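Local coordinates for uncharacterized protein (Bacteroides vulgatus, PDB 4FMR) that is of uncharacterized function but probably binds DNA through an HU/IHF-like domain joined to a second domain with an Ig-like fold, at residues L6-V11 with K23-E28; P128-I133 with F157-T162; M212-T217 with S232-I237; T77-G82 with K110-A115. One frame throughout, in Å; residues are numbered along the deposited sequence.

Contact 1 of 4, residues L6-V11 with K23-E28; sequences LKAWLV and KIFQLE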
loop_
_atom_site.group_PDB
_atom_site.type_symbol
_atom_site.label_atom_id
_atom_site.label_comp_id
_atom_site.label_asym_id
_atom_site.label_seq_id
_atom_site.Cartn_x
_atom_site.Cartn_y
_atom_site.Cartn_z
ATOM N N LEU B 6 11.394 -15.404 -7.440
ATOM C CA LEU B 6 10.648 -15.469 -6.184
ATOM C C LEU B 6 10.303 -16.947 -5.906
ATOM O O LEU B 6 9.894 -17.663 -6.828
ATOM C CB LEU B 6 9.374 -14.593 -6.176
ATOM C CG LEU B 6 9.529 -13.072 -6.190
ATOM C CD1 LEU B 6 8.184 -12.409 -6.306
ATOM C CD2 LEU B 6 10.221 -12.573 -4.954
ATOM N N LYS B 7 10.523 -17.410 -4.663
ATOM C CA LYS B 7 10.209 -18.786 -4.249
ATOM C C LYS B 7 8.887 -18.778 -3.485
ATOM O O LYS B 7 8.716 -17.954 -2.583
ATOM C CB LYS B 7 11.340 -19.387 -3.402
ATOM C CG LYS B 7 12.639 -19.602 -4.167
ATOM C CD LYS B 7 13.758 -19.938 -3.212
ATOM C CE LYS B 7 15.063 -20.184 -3.913
ATOM N NZ LYS B 7 16.084 -20.685 -2.964
ATOM N N ALA B 8 7.936 -19.651 -3.863
ATOM C CA ALA B 8 6.630 -19.648 -3.207
ATOM C C ALA B 8 6.111 -21.053 -2.869
ATOM O O ALA B 8 6.229 -21.986 -3.672
ATOM C CB ALA B 8 5.615 -18.940 -4.085
ATOM N N TRP B 9 5.514 -21.172 -1.669
ATOM C CA TRP B 9 4.859 -22.373 -1.147
ATOM C C TRP B 9 3.389 -22.384 -1.500
ATOM O O TRP B 9 2.799 -21.321 -1.730
ATOM C CB TRP B 9 4.974 -22.465 0.387
ATOM C CG TRP B 9 6.354 -22.553 0.950
ATOM C CD1 TRP B 9 6.977 -21.628 1.736
ATOM C CD2 TRP B 9 7.233 -23.684 0.886
ATOM N NE1 TRP B 9 8.210 -22.097 2.133
ATOM C CE2 TRP B 9 8.400 -23.350 1.609
ATOM C CE3 TRP B 9 7.155 -24.947 0.270
ATOM C CZ2 TRP B 9 9.487 -24.228 1.726
ATOM C CZ3 TRP B 9 8.236 -25.812 0.379
ATOM C CH2 TRP B 9 9.387 -25.449 1.094
ATOM N N LEU B 10 2.774 -23.575 -1.458
ATOM C CA LEU B 10 1.343 -23.739 -1.674
ATOM C C LEU B 10 0.709 -24.023 -0.314
ATOM O O LEU B 10 0.880 -25.112 0.240
ATOM C CB LEU B 10 1.043 -24.841 -2.712
ATOM C CG LEU B 10 1.494 -24.570 -4.153
ATOM C CD1 LEU B 10 1.594 -25.858 -4.947
ATOM C CD2 LEU B 10 0.562 -23.613 -4.849
ATOM N N VAL B 11 0.069 -22.998 0.267
ATOM C CA VAL B 11 -0.575 -23.078 1.584
ATOM C C VAL B 11 -2.097 -22.988 1.396
ATOM O O VAL B 11 -2.564 -22.561 0.335
ATOM C CB VAL B 11 -0.050 -22.013 2.604
ATOM C CG1 VAL B 11 1.425 -22.225 2.938
ATOM C CG2 VAL B 11 -0.307 -20.580 2.132
ATOM N N LYS B 23 -6.087 -23.536 -2.814
ATOM C CA LYS B 23 -4.693 -23.203 -2.464
ATOM C C LYS B 23 -4.261 -21.814 -2.987
ATOM O O LYS B 23 -4.746 -21.348 -4.025
ATOM C CB LYS B 23 -3.716 -24.271 -3.001
ATOM C CG LYS B 23 -3.790 -25.638 -2.312
ATOM C CD LYS B 23 -3.119 -25.675 -0.934
ATOM C CE LYS B 23 -3.064 -27.075 -0.367
ATOM N NZ LYS B 23 -2.444 -27.106 0.984
ATOM N N ILE B 24 -3.334 -21.172 -2.241
ATOM C CA ILE B 24 -2.748 -19.849 -2.513
ATOM C C ILE B 24 -1.206 -19.918 -2.444
ATOM O O ILE B 24 -0.661 -20.842 -1.838
ATOM C CB ILE B 24 -3.289 -18.757 -1.538
ATOM C CG1 ILE B 24 -3.174 -19.201 -0.049
ATOM C CG2 ILE B 24 -4.714 -18.343 -1.909
ATOM C CD1 ILE B 24 -3.098 -18.046 1.009
ATOM N N PHE B 25 -0.515 -18.909 -3.023
ATOM C CA PHE B 25 0.944 -18.840 -2.990
ATOM C C PHE B 25 1.419 -18.000 -1.795
ATOM O O PHE B 25 0.847 -16.948 -1.496
ATOM C CB PHE B 25 1.511 -18.279 -4.301
ATOM C CG PHE B 25 1.153 -19.051 -5.549
ATOM C CD1 PHE B 25 1.819 -20.227 -5.876
ATOM C CD2 PHE B 25 0.185 -18.573 -6.427
ATOM C CE1 PHE B 25 1.501 -20.930 -7.046
ATOM C CE2 PHE B 25 -0.129 -19.272 -7.599
ATOM C CZ PHE B 25 0.533 -20.445 -7.901
ATOM N N GLN B 26 2.441 -18.501 -1.097
ATOM C CA GLN B 26 3.041 -17.864 0.065
ATOM C C GLN B 26 4.508 -17.667 -0.188
ATOM O O GLN B 26 5.218 -18.655 -0.335
ATOM C CB GLN B 26 2.817 -18.704 1.345
ATOM C CG GLN B 26 3.483 -18.109 2.599
ATOM C CD GLN B 26 3.763 -19.102 3.701
ATOM O OE1 GLN B 26 4.420 -20.129 3.520
ATOM N NE2 GLN B 26 3.402 -18.738 4.904
ATOM N N LEU B 27 4.976 -16.399 -0.201
ATOM C CA LEU B 27 6.388 -16.086 -0.414
ATOM C C LEU B 27 7.245 -16.668 0.692
ATOM O O LEU B 27 6.887 -16.589 1.861
ATOM C CB LEU B 27 6.629 -14.555 -0.510
ATOM C CG LEU B 27 8.100 -14.049 -0.692
ATOM C CD1 LEU B 27 8.670 -14.425 -2.052
ATOM C CD2 LEU B 27 8.205 -12.538 -0.470
ATOM N N GLU B 28 8.359 -17.283 0.295
ATOM C CA GLU B 28 9.410 -17.759 1.175
ATOM C C GLU B 28 10.361 -16.575 1.278
ATOM O O GLU B 28 11.111 -16.302 0.327
ATOM C CB GLU B 28 10.048 -19.044 0.619
ATOM C CG GLU B 28 11.030 -19.715 1.565
ATOM C CD GLU B 28 11.815 -20.876 0.986
ATOM O OE1 GLU B 28 12.419 -20.711 -0.100
ATOM O OE2 GLU B 28 11.880 -21.932 1.653
HETATM O O HOH W 1 11.742 -15.828 -2.612
#
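Trp9 and Glu28 meet across the antiparallel pairing, with indole and carboxylate planes 86° apart. The acid extends away from its backbone N (chi1 -172°) and brings Glu28 OE2 obliquely to 3.3 Å from Trp9 CZ2, a contact with ring carbon. Its other oxygen, OE1, lies 3.5 Å from Lys7 CD, so the long lysine serves here through its methylenes. On the face of the sheet that carries Trp9 stands the amide of Gln26, turned 66° from the indole plane, with Gln26 OE1 3.5 Å from Trp9 CD1 and also against Val11 CG1; its NE2 is held by the carbonyl of Gly134. The other face is apolar. Leu10 and Phe25 point the same way, side by side, Leu10 CD2 3.6 Å from Phe25 CE1, while the small Ala8 fits against Phe25 CB. Paired backbone hydrogen bonds join Trp9 to Gln26 and Val11 to Ile24, and a water bridges Lys7 N and Glu28 O. Strand 4-12 is the middle one of three, between antiparallel 23-27 and parallel 119-126. The second subunit packs on the apolar face, where its Trp95 ring meets Phe25 and its Phe86 touches Ala8.

Contact 2 of 4, residues P128-I133 with F157-T162; sequences PTKFYI and FGKNLT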
loop_
_atom_site.group_PDB
_atom_site.type_symbol
_atom_site.label_atom_id
_atom_site.label_comp_id
_atom_site.label_asym_id
_atom_site.label_seq_id
_atom_site.Cartn_x
_atom_site.Cartn_y
_atom_site.Cartn_z
ATOM N N PRO B 128 6.728 -28.610 3.715
ATOM C CA PRO B 128 7.064 -29.985 4.151
ATOM C C PRO B 128 6.346 -30.461 5.423
ATOM O O PRO B 128 5.993 -31.645 5.506
ATOM C CB PRO B 128 8.575 -29.917 4.410
ATOM C CG PRO B 128 9.054 -28.754 3.600
ATOM C CD PRO B 128 7.938 -27.763 3.628
ATOM N N THR B 129 6.157 -29.557 6.404
ATOM C CA THR B 129 5.532 -29.863 7.694
ATOM C C THR B 129 4.114 -29.283 7.784
ATOM O O THR B 129 3.791 -28.330 7.072
ATOM C CB THR B 129 6.413 -29.335 8.852
ATOM O OG1 THR B 129 5.879 -29.786 10.099
ATOM C CG2 THR B 129 6.564 -27.806 8.858
ATOM N N LYS B 130 3.280 -29.856 8.670
ATOM C CA LYS B 130 1.922 -29.364 8.908
ATOM C C LYS B 130 1.895 -28.500 10.207
ATOM O O LYS B 130 0.985 -28.611 11.027
ATOM C CB LYS B 130 0.899 -30.524 8.951
ATOM C CG LYS B 130 0.358 -30.911 7.562
ATOM C CD LYS B 130 -0.522 -29.800 6.943
ATOM C CE LYS B 130 -0.829 -29.998 5.477
ATOM N NZ LYS B 130 -1.600 -28.852 4.921
ATOM N N PHE B 131 2.912 -27.633 10.358
ATOM C CA PHE B 131 3.093 -26.688 11.455
ATOM C C PHE B 131 3.800 -25.470 10.905
ATOM O O PHE B 131 5.030 -25.457 10.757
ATOM C CB PHE B 131 3.857 -27.308 12.634
ATOM C CG PHE B 131 4.207 -26.351 13.751
ATOM C CD1 PHE B 131 3.217 -25.630 14.410
ATOM C CD2 PHE B 131 5.517 -26.234 14.202
ATOM C CE1 PHE B 131 3.538 -24.769 15.469
ATOM C CE2 PHE B 131 5.832 -25.393 15.274
ATOM C CZ PHE B 131 4.841 -24.672 15.905
ATOM N N TYR B 132 3.003 -24.451 10.563
ATOM C CA TYR B 132 3.486 -23.232 9.947
ATOM C C TYR B 132 2.455 -22.121 10.043
ATOM O O TYR B 132 1.274 -22.380 10.291
ATOM C CB TYR B 132 3.836 -23.494 8.452
ATOM C CG TYR B 132 2.657 -23.948 7.614
ATOM C CD1 TYR B 132 1.759 -23.028 7.080
ATOM C CD2 TYR B 132 2.439 -25.299 7.354
ATOM C CE1 TYR B 132 0.657 -23.443 6.333
ATOM C CE2 TYR B 132 1.345 -25.724 6.604
ATOM C CZ TYR B 132 0.474 -24.790 6.069
ATOM O OH TYR B 132 -0.601 -25.204 5.313
ATOM N N ILE B 133 2.927 -20.896 9.801
ATOM C CA ILE B 133 2.163 -19.668 9.693
ATOM C C ILE B 133 1.966 -19.433 8.189
ATOM O O ILE B 133 2.953 -19.231 7.478
ATOM C CB ILE B 133 2.880 -18.483 10.418
ATOM C CG1 ILE B 133 3.095 -18.773 11.930
ATOM C CG2 ILE B 133 2.116 -17.183 10.175
ATOM C CD1 ILE B 133 4.100 -17.840 12.697
ATOM N N PHE B 157 -2.975 -17.062 10.528
ATOM C CA PHE B 157 -3.644 -18.245 9.994
ATOM C C PHE B 157 -2.596 -19.299 9.680
ATOM O O PHE B 157 -1.502 -18.956 9.243
ATOM C CB PHE B 157 -4.481 -17.889 8.750
ATOM C CG PHE B 157 -5.511 -16.809 8.991
ATOM C CD1 PHE B 157 -6.781 -17.130 9.466
ATOM C CD2 PHE B 157 -5.222 -15.476 8.718
ATOM C CE1 PHE B 157 -7.749 -16.137 9.646
ATOM C CE2 PHE B 157 -6.180 -14.485 8.911
ATOM C CZ PHE B 157 -7.440 -14.820 9.368
ATOM N N GLY B 158 -2.905 -20.563 9.921
ATOM C CA GLY B 158 -1.942 -21.608 9.618
ATOM C C GLY B 158 -2.383 -23.000 9.985
ATOM O O GLY B 158 -3.570 -23.336 9.866
ATOM N N LYS B 159 -1.401 -23.829 10.400
ATOM C CA LYS B 159 -1.603 -25.225 10.774
ATOM C C LYS B 159 -0.974 -25.521 12.113
ATOM O O LYS B 159 0.207 -25.220 12.325
ATOM C CB LYS B 159 -1.037 -26.195 9.709
ATOM C CG LYS B 159 -1.807 -26.227 8.387
ATOM C CD LYS B 159 -3.087 -27.043 8.425
ATOM C CE LYS B 159 -3.791 -26.979 7.091
ATOM N NZ LYS B 159 -4.974 -27.877 7.042
ATOM N N ASN B 160 -1.798 -26.104 13.017
ATOM C CA ASN B 160 -1.472 -26.551 14.375
ATOM C C ASN B 160 -0.689 -25.486 15.161
ATOM O O ASN B 160 0.342 -25.775 15.766
ATOM C CB ASN B 160 -0.698 -27.873 14.316
ATOM C CG ASN B 160 -1.554 -28.974 13.759
ATOM O OD1 ASN B 160 -2.612 -29.316 14.313
ATOM N ND2 ASN B 160 -1.137 -29.517 12.624
ATOM N N LEU B 161 -1.241 -24.272 15.190
ATOM C CA LEU B 161 -0.645 -23.094 15.822
ATOM C C LEU B 161 -1.034 -22.941 17.308
ATOM O O LEU B 161 -0.451 -22.076 17.964
ATOM C CB LEU B 161 -1.060 -21.814 15.049
ATOM C CG LEU B 161 -0.491 -21.629 13.634
ATOM C CD1 LEU B 161 -0.902 -20.270 13.051
ATOM C CD2 LEU B 161 1.031 -21.712 13.626
ATOM N N THR B 162 -1.980 -23.778 17.840
ATOM C CA THR B 162 -2.460 -23.719 19.236
ATOM C C THR B 162 -1.289 -23.643 20.209
ATOM O O THR B 162 -0.399 -24.490 20.159
ATOM C CB THR B 162 -3.369 -24.925 19.586
ATOM O OG1 THR B 162 -4.430 -25.012 18.647
ATOM C CG2 THR B 162 -3.974 -24.833 20.986
#
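Phe157 meets Ile133 through its carbonyl oxygen, which lies 4.1 Å from Ile133 CG2, while its side chain leaves the backbone away from the other segment. At Gly158 the backbone is almost fully stretched (phi 178°, psi -146°), a conformation that comes easily to glycine, and with no side chain in the way its CA approaches Tyr132 O closely. Lys159 N then donates a nearly straight bond to the same Tyr132 O; the return bond from Tyr132 N to Lys159 O is weak. The Lys159 chain bends at chi2 (-79°) and runs alongside the tyrosine: Lys159 CB sits over one ring face, 4.3 Å from the centroid of the Tyr132 ring in a CH-pi contact, and CG reaches the phenol end. A flat aromatic suits a long aliphatic chain here. Lys130 lies parallel beside it, and the like charges, Lys130 NZ and Lys159 NZ, come within 4.1 Å; both have long, weak ion pairs with Asp12. Asn160 takes the left-handed helical conformation that asparagine tolerates well. Asn160 ND2 donates a 2.8 Å bond to Lys130 O, which lies close to the plane of the asparagine amide, while OD1 accepts from Gly222 N. Leu161 crosses Ile133 at about a right angle, Leu161 CD2 4.0 Å from Ile133 CG1. Strand 132-138 is an outermost strand of a four-stranded antiparallel sheet, next to 153-159. Ile133 packs on Leu213 and Val215 of the facing sheet, whereas Tyr132 reaches Val11 on strand 4-12 of the DNA-binding domain.

Contact 3 of 4, residues M212-T217 with S232-I237; sequences MLTVTT and STSHTI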
loop_
_atom_site.group_PDB
_atom_site.type_symbol
_atom_site.label_atom_id
_atom_site.label_comp_id
_atom_site.label_asym_id
_atom_site.label_seq_id
_atom_site.Cartn_x
_atom_site.Cartn_y
_atom_site.Cartn_z
HETATM N N MSE B 212 10.894 -10.801 13.762
HETATM C CA MSE B 212 10.655 -12.201 13.489
HETATM C C MSE B 212 9.642 -12.661 14.537
HETATM O O MSE B 212 9.920 -12.557 15.735
HETATM C CB MSE B 212 11.947 -13.038 13.483
HETATM C CG MSE B 212 11.713 -14.506 13.055
HETATM SE SE MSE B 212 10.964 -14.652 11.232
HETATM C CE MSE B 212 12.281 -13.691 10.182
ATOM N N LEU B 213 8.424 -13.019 14.090
ATOM C CA LEU B 213 7.364 -13.519 14.950
ATOM C C LEU B 213 7.500 -15.055 15.041
ATOM O O LEU B 213 7.562 -15.735 14.019
ATOM C CB LEU B 213 5.952 -13.094 14.461
ATOM C CG LEU B 213 4.775 -13.462 15.403
ATOM C CD1 LEU B 213 3.649 -12.435 15.321
ATOM C CD2 LEU B 213 4.213 -14.853 15.098
ATOM N N THR B 214 7.519 -15.588 16.264
ATOM C CA THR B 214 7.658 -17.027 16.482
ATOM C C THR B 214 6.560 -17.533 17.403
ATOM O O THR B 214 6.232 -16.892 18.396
ATOM C CB THR B 214 9.064 -17.330 17.040
ATOM O OG1 THR B 214 10.025 -16.838 16.094
ATOM C CG2 THR B 214 9.309 -18.833 17.310
ATOM N N VAL B 215 5.966 -18.683 17.013
ATOM C CA VAL B 215 4.962 -19.453 17.743
ATOM C C VAL B 215 5.677 -20.688 18.266
ATOM O O VAL B 215 6.130 -21.495 17.461
ATOM C CB VAL B 215 3.700 -19.816 16.890
ATOM C CG1 VAL B 215 2.798 -20.811 17.635
ATOM C CG2 VAL B 215 2.906 -18.570 16.483
ATOM N N THR B 216 5.827 -20.808 19.596
ATOM C CA THR B 216 6.469 -21.962 20.246
ATOM C C THR B 216 5.381 -22.725 21.016
ATOM O O THR B 216 4.628 -22.121 21.797
ATOM C CB THR B 216 7.634 -21.523 21.134
ATOM O OG1 THR B 216 8.551 -20.775 20.350
ATOM C CG2 THR B 216 8.350 -22.696 21.795
ATOM N N THR B 217 5.268 -24.042 20.773
ATOM C CA THR B 217 4.200 -24.800 21.414
ATOM C C THR B 217 4.557 -26.277 21.531
ATOM O O THR B 217 5.404 -26.779 20.782
ATOM C CB THR B 217 2.868 -24.601 20.615
ATOM O OG1 THR B 217 1.770 -25.168 21.332
ATOM C CG2 THR B 217 2.931 -25.133 19.175
ATOM N N SER B 232 8.805 -24.775 17.179
ATOM C CA SER B 232 8.657 -23.386 16.769
ATOM C C SER B 232 8.503 -23.233 15.297
ATOM O O SER B 232 9.134 -23.957 14.525
ATOM C CB SER B 232 9.884 -22.581 17.194
ATOM O OG SER B 232 9.962 -22.529 18.606
ATOM N N THR B 233 7.684 -22.249 14.910
ATOM C CA THR B 233 7.462 -21.855 13.534
ATOM C C THR B 233 7.434 -20.323 13.558
ATOM O O THR B 233 7.004 -19.701 14.542
ATOM C CB THR B 233 6.244 -22.545 12.903
ATOM O OG1 THR B 233 6.337 -22.326 11.498
ATOM C CG2 THR B 233 4.884 -22.032 13.443
ATOM N N SER B 234 7.952 -19.723 12.491
ATOM C CA SER B 234 8.129 -18.287 12.408
ATOM C C SER B 234 7.607 -17.692 11.127
ATOM O O SER B 234 7.365 -18.396 10.145
ATOM C CB SER B 234 9.620 -17.963 12.507
ATOM O OG SER B 234 10.114 -18.177 13.818
ATOM N N HIS B 235 7.469 -16.364 11.143
ATOM C CA HIS B 235 7.107 -15.534 10.015
ATOM C C HIS B 235 7.588 -14.129 10.306
ATOM O O HIS B 235 7.476 -13.671 11.440
ATOM C CB HIS B 235 5.593 -15.555 9.699
ATOM C CG HIS B 235 5.307 -15.095 8.302
ATOM N ND1 HIS B 235 5.400 -13.758 7.946
ATOM C CD2 HIS B 235 5.030 -15.819 7.195
ATOM C CE1 HIS B 235 5.171 -13.712 6.645
ATOM N NE2 HIS B 235 4.911 -14.919 6.157
ATOM N N THR B 236 8.097 -13.431 9.287
ATOM C CA THR B 236 8.538 -12.053 9.445
ATOM C C THR B 236 7.293 -11.139 9.577
ATOM O O THR B 236 6.210 -11.479 9.082
ATOM C CB THR B 236 9.452 -11.651 8.287
ATOM O OG1 THR B 236 10.140 -10.453 8.658
ATOM C CG2 THR B 236 8.694 -11.473 6.963
ATOM N N ILE B 237 7.443 -10.004 10.263
ATOM C CA ILE B 237 6.314 -9.099 10.488
ATOM C C ILE B 237 6.832 -7.669 10.569
ATOM O O ILE B 237 7.840 -7.401 11.224
ATOM C CB ILE B 237 5.484 -9.493 11.790
ATOM C CG1 ILE B 237 4.171 -8.664 11.954
ATOM C CG2 ILE B 237 6.335 -9.410 13.063
ATOM C CD1 ILE B 237 3.117 -9.221 13.046
#
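Met212, a selenomethionine in the crystal, folds back over the His235 backbone, its SE 3.5 Å from His235 C. Strands 212-217 and 232-237 are antiparallel neighbours in one sheet of the Ig-like domain, and they pair by alternating hydrogen-bonded and non-hydrogen-bonded residues. The Met212 chain bends at chi2 (60°) and chi3, which carries CE across to Thr236 CB. On the same face the non-hydrogen-bonded pairs carry hydroxyls: Thr214 OG1 meets Ser234 OG at 2.6 Å, and Thr216 OG1 meets Ser232 OG at 2.8 Å. These bonds link side chains where the backbones exchange none. Threonine suits both requirements, its beta-branch fitting an extended strand and its OG1 turned toward the partner strand. The opposite face is mainly apolar. Leu213 and Ile237 contact each other, Leu213 CB 4.0 Å from Ile237 CG2, and Ile133 of the other sheet packs against Leu213, Val215 and Thr233. Backbone bonds tie Leu213 to His235 and Val215 to Thr233. The imidazole stacks on Phe146, and its rotation is fixed by a bond within its own strand: His235 ND1 donates to a lone pair of Thr236 O at 2.7 Å, almost in the ring plane.

Contact 4 of 4, residues T77-G82 with K110-A115; sequences TGLFRG and KALREA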
loop_
_atom_site.group_PDB
_atom_site.type_symbol
_atom_site.label_atom_id
_atom_site.label_comp_id
_atom_site.label_asym_id
_atom_site.label_seq_id
_atom_site.Cartn_x
_atom_site.Cartn_y
_atom_site.Cartn_z
ATOM N N THR B 77 7.164 8.338 -7.149
ATOM C CA THR B 77 8.586 8.073 -7.435
ATOM C C THR B 77 8.536 6.830 -8.336
ATOM O O THR B 77 7.443 6.352 -8.643
ATOM C CB THR B 77 9.415 7.921 -6.137
ATOM O OG1 THR B 77 9.075 6.687 -5.498
ATOM C CG2 THR B 77 9.242 9.094 -5.160
ATOM N N GLY B 78 9.665 6.245 -8.689
ATOM C CA GLY B 78 9.632 5.005 -9.456
ATOM C C GLY B 78 9.216 3.820 -8.597
ATOM O O GLY B 78 8.712 2.826 -9.120
ATOM N N LEU B 79 9.395 3.920 -7.265
ATOM C CA LEU B 79 9.061 2.831 -6.359
ATOM C C LEU B 79 7.620 2.846 -5.896
ATOM O O LEU B 79 7.096 1.784 -5.586
ATOM C CB LEU B 79 9.964 2.859 -5.104
ATOM C CG LEU B 79 11.435 2.488 -5.296
ATOM C CD1 LEU B 79 12.147 2.518 -3.983
ATOM C CD2 LEU B 79 11.596 1.100 -5.948
ATOM N N PHE B 80 6.998 4.011 -5.765
ATOM C CA PHE B 80 5.634 4.077 -5.234
ATOM C C PHE B 80 4.901 5.350 -5.603
ATOM O O PHE B 80 5.514 6.365 -5.899
ATOM C CB PHE B 80 5.650 3.991 -3.676
ATOM C CG PHE B 80 6.362 5.136 -2.979
ATOM C CD1 PHE B 80 5.709 6.348 -2.747
ATOM C CD2 PHE B 80 7.703 5.028 -2.623
ATOM C CE1 PHE B 80 6.397 7.445 -2.223
ATOM C CE2 PHE B 80 8.374 6.103 -2.031
ATOM C CZ PHE B 80 7.720 7.310 -1.850
ATOM N N ARG B 81 3.583 5.306 -5.435
ATOM C CA ARG B 81 2.702 6.451 -5.432
ATOM C C ARG B 81 2.049 6.494 -4.040
ATOM O O ARG B 81 1.576 5.470 -3.529
ATOM C CB ARG B 81 1.684 6.436 -6.569
ATOM C CG ARG B 81 0.753 7.671 -6.589
ATOM C CD ARG B 81 -0.477 7.394 -5.761
ATOM N NE ARG B 81 -1.544 8.348 -6.060
ATOM C CZ ARG B 81 -2.790 8.209 -5.643
ATOM N NH1 ARG B 81 -3.134 7.167 -4.897
ATOM N NH2 ARG B 81 -3.719 9.078 -6.014
ATOM N N GLY B 82 2.056 7.677 -3.432
ATOM C CA GLY B 82 1.458 7.895 -2.125
ATOM C C GLY B 82 0.493 9.057 -2.138
ATOM O O GLY B 82 0.649 10.009 -2.919
ATOM N N LYS B 110 6.280 2.544 -11.103
ATOM C CA LYS B 110 6.743 2.034 -12.386
ATOM C C LYS B 110 7.992 1.132 -12.269
ATOM O O LYS B 110 8.040 0.124 -12.962
ATOM C CB LYS B 110 7.044 3.193 -13.358
ATOM C CG LYS B 110 7.143 2.705 -14.806
ATOM C CD LYS B 110 7.730 3.704 -15.781
ATOM C CE LYS B 110 7.832 3.048 -17.145
ATOM N NZ LYS B 110 8.280 4.021 -18.178
ATOM N N ALA B 111 8.993 1.501 -11.455
ATOM C CA ALA B 111 10.239 0.723 -11.293
ATOM C C ALA B 111 9.944 -0.681 -10.774
ATOM O O ALA B 111 10.572 -1.628 -11.238
ATOM C CB ALA B 111 11.216 1.430 -10.356
ATOM N N LEU B 112 8.932 -0.818 -9.885
ATOM C CA LEU B 112 8.533 -2.108 -9.356
ATOM C C LEU B 112 7.747 -2.888 -10.381
ATOM O O LEU B 112 8.016 -4.080 -10.546
ATOM C CB LEU B 112 7.745 -1.972 -8.046
ATOM C CG LEU B 112 8.583 -1.438 -6.860
ATOM C CD1 LEU B 112 7.745 -1.363 -5.589
ATOM C CD2 LEU B 112 9.869 -2.255 -6.668
ATOM N N ARG B 113 6.856 -2.222 -11.137
ATOM C CA ARG B 113 6.073 -2.893 -12.177
ATOM C C ARG B 113 7.008 -3.485 -13.275
ATOM O O ARG B 113 6.808 -4.635 -13.693
ATOM C CB ARG B 113 5.037 -1.946 -12.787
ATOM C CG ARG B 113 4.115 -2.666 -13.779
ATOM C CD ARG B 113 3.233 -1.760 -14.605
ATOM N NE ARG B 113 3.980 -0.776 -15.396
ATOM C CZ ARG B 113 4.444 -0.976 -16.626
ATOM N NH1 ARG B 113 4.301 -2.158 -17.213
ATOM N NH2 ARG B 113 5.083 -0.006 -17.266
ATOM N N GLU B 114 8.037 -2.717 -13.700
ATOM C CA GLU B 114 9.013 -3.162 -14.696
ATOM C C GLU B 114 9.836 -4.325 -14.136
ATOM O O GLU B 114 10.019 -5.310 -14.832
ATOM C CB GLU B 114 9.936 -2.005 -15.137
ATOM C CG GLU B 114 9.234 -0.881 -15.889
ATOM C CD GLU B 114 8.843 -1.131 -17.334
ATOM O OE1 GLU B 114 9.330 -2.116 -17.934
ATOM O OE2 GLU B 114 8.095 -0.294 -17.891
ATOM N N ALA B 115 10.265 -4.244 -12.864
ATOM C CA ALA B 115 11.026 -5.315 -12.186
ATOM C C ALA B 115 10.197 -6.627 -12.098
ATOM O O ALA B 115 10.748 -7.702 -12.300
ATOM C CB ALA B 115 11.437 -4.859 -10.790
HETATM O O HOH W 2 5.464 5.425 -10.978
#
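Leu79, Gly78 and Leu112 have the largest areas buried where a tight turn meets the start of a helix. Leu79 and Leu112 touch by their methyl branches, Leu79 CD2 3.8 Å from Leu112 CD2. In Leu79, CG stands beside the backbone N (chi1 -70°), and although its CB starts away from the helix the branch comes back to it. Leu112 also sets CD1 3.2 Å from Leu79 O, so one leucine covers both the apolar end and the carbonyl of the other. Branched aliphatic residues suit this buried junction. Gly78 contributes backbone: its O accepts from Ala111 N at 2.7 Å, along a bent path with an N-H...O angle of 137°. The carbonyl thus occupies one of the amides in the first helical turn, which have no acceptor within the helix, and the helix dipole would probably strengthen its hold. Ala111, with only a methyl, can bring its CB to 3.1 Å from that Gly78 O. Lys110 N is served instead by a water, which it reaches at 3.0 Å and which donates in turn to Thr77 O. Within the turn, Thr77 OG1 accepts from Leu79 N in an ST turn. The second subunit joins in as well, its Glu62 binding Gly78 N and its Glu207 pairing with Lys110 NZ. The short turn 77-79 between strands 74-76 and 80-87, packed against the helix that follows strand 101-108, is consistent with the body of the HU/IHF fold.

How the contacts relate
Contacts 1, 2 and 3 form a continuous chain of touching parts. Gln26 and Trp9 of contact 1 pack against Ile133 and Pro128 of contact 2, their centres 14 Å apart, which joins the DNA-binding domain to the Ig-like one. Contacts 2 and 3 are closer still, with centres 10 Å apart, and the carbonyl of Thr162 probably bonds to Thr217 OG1. Contact 4 lies away from these, on the other side of the chain's centre from contacts 2 and 3, its nearest atoms about 23 Å from those of contact 2. It shares a domain with contact 1, whose nearest atoms are about 8 Å away, and both touch the second subunit.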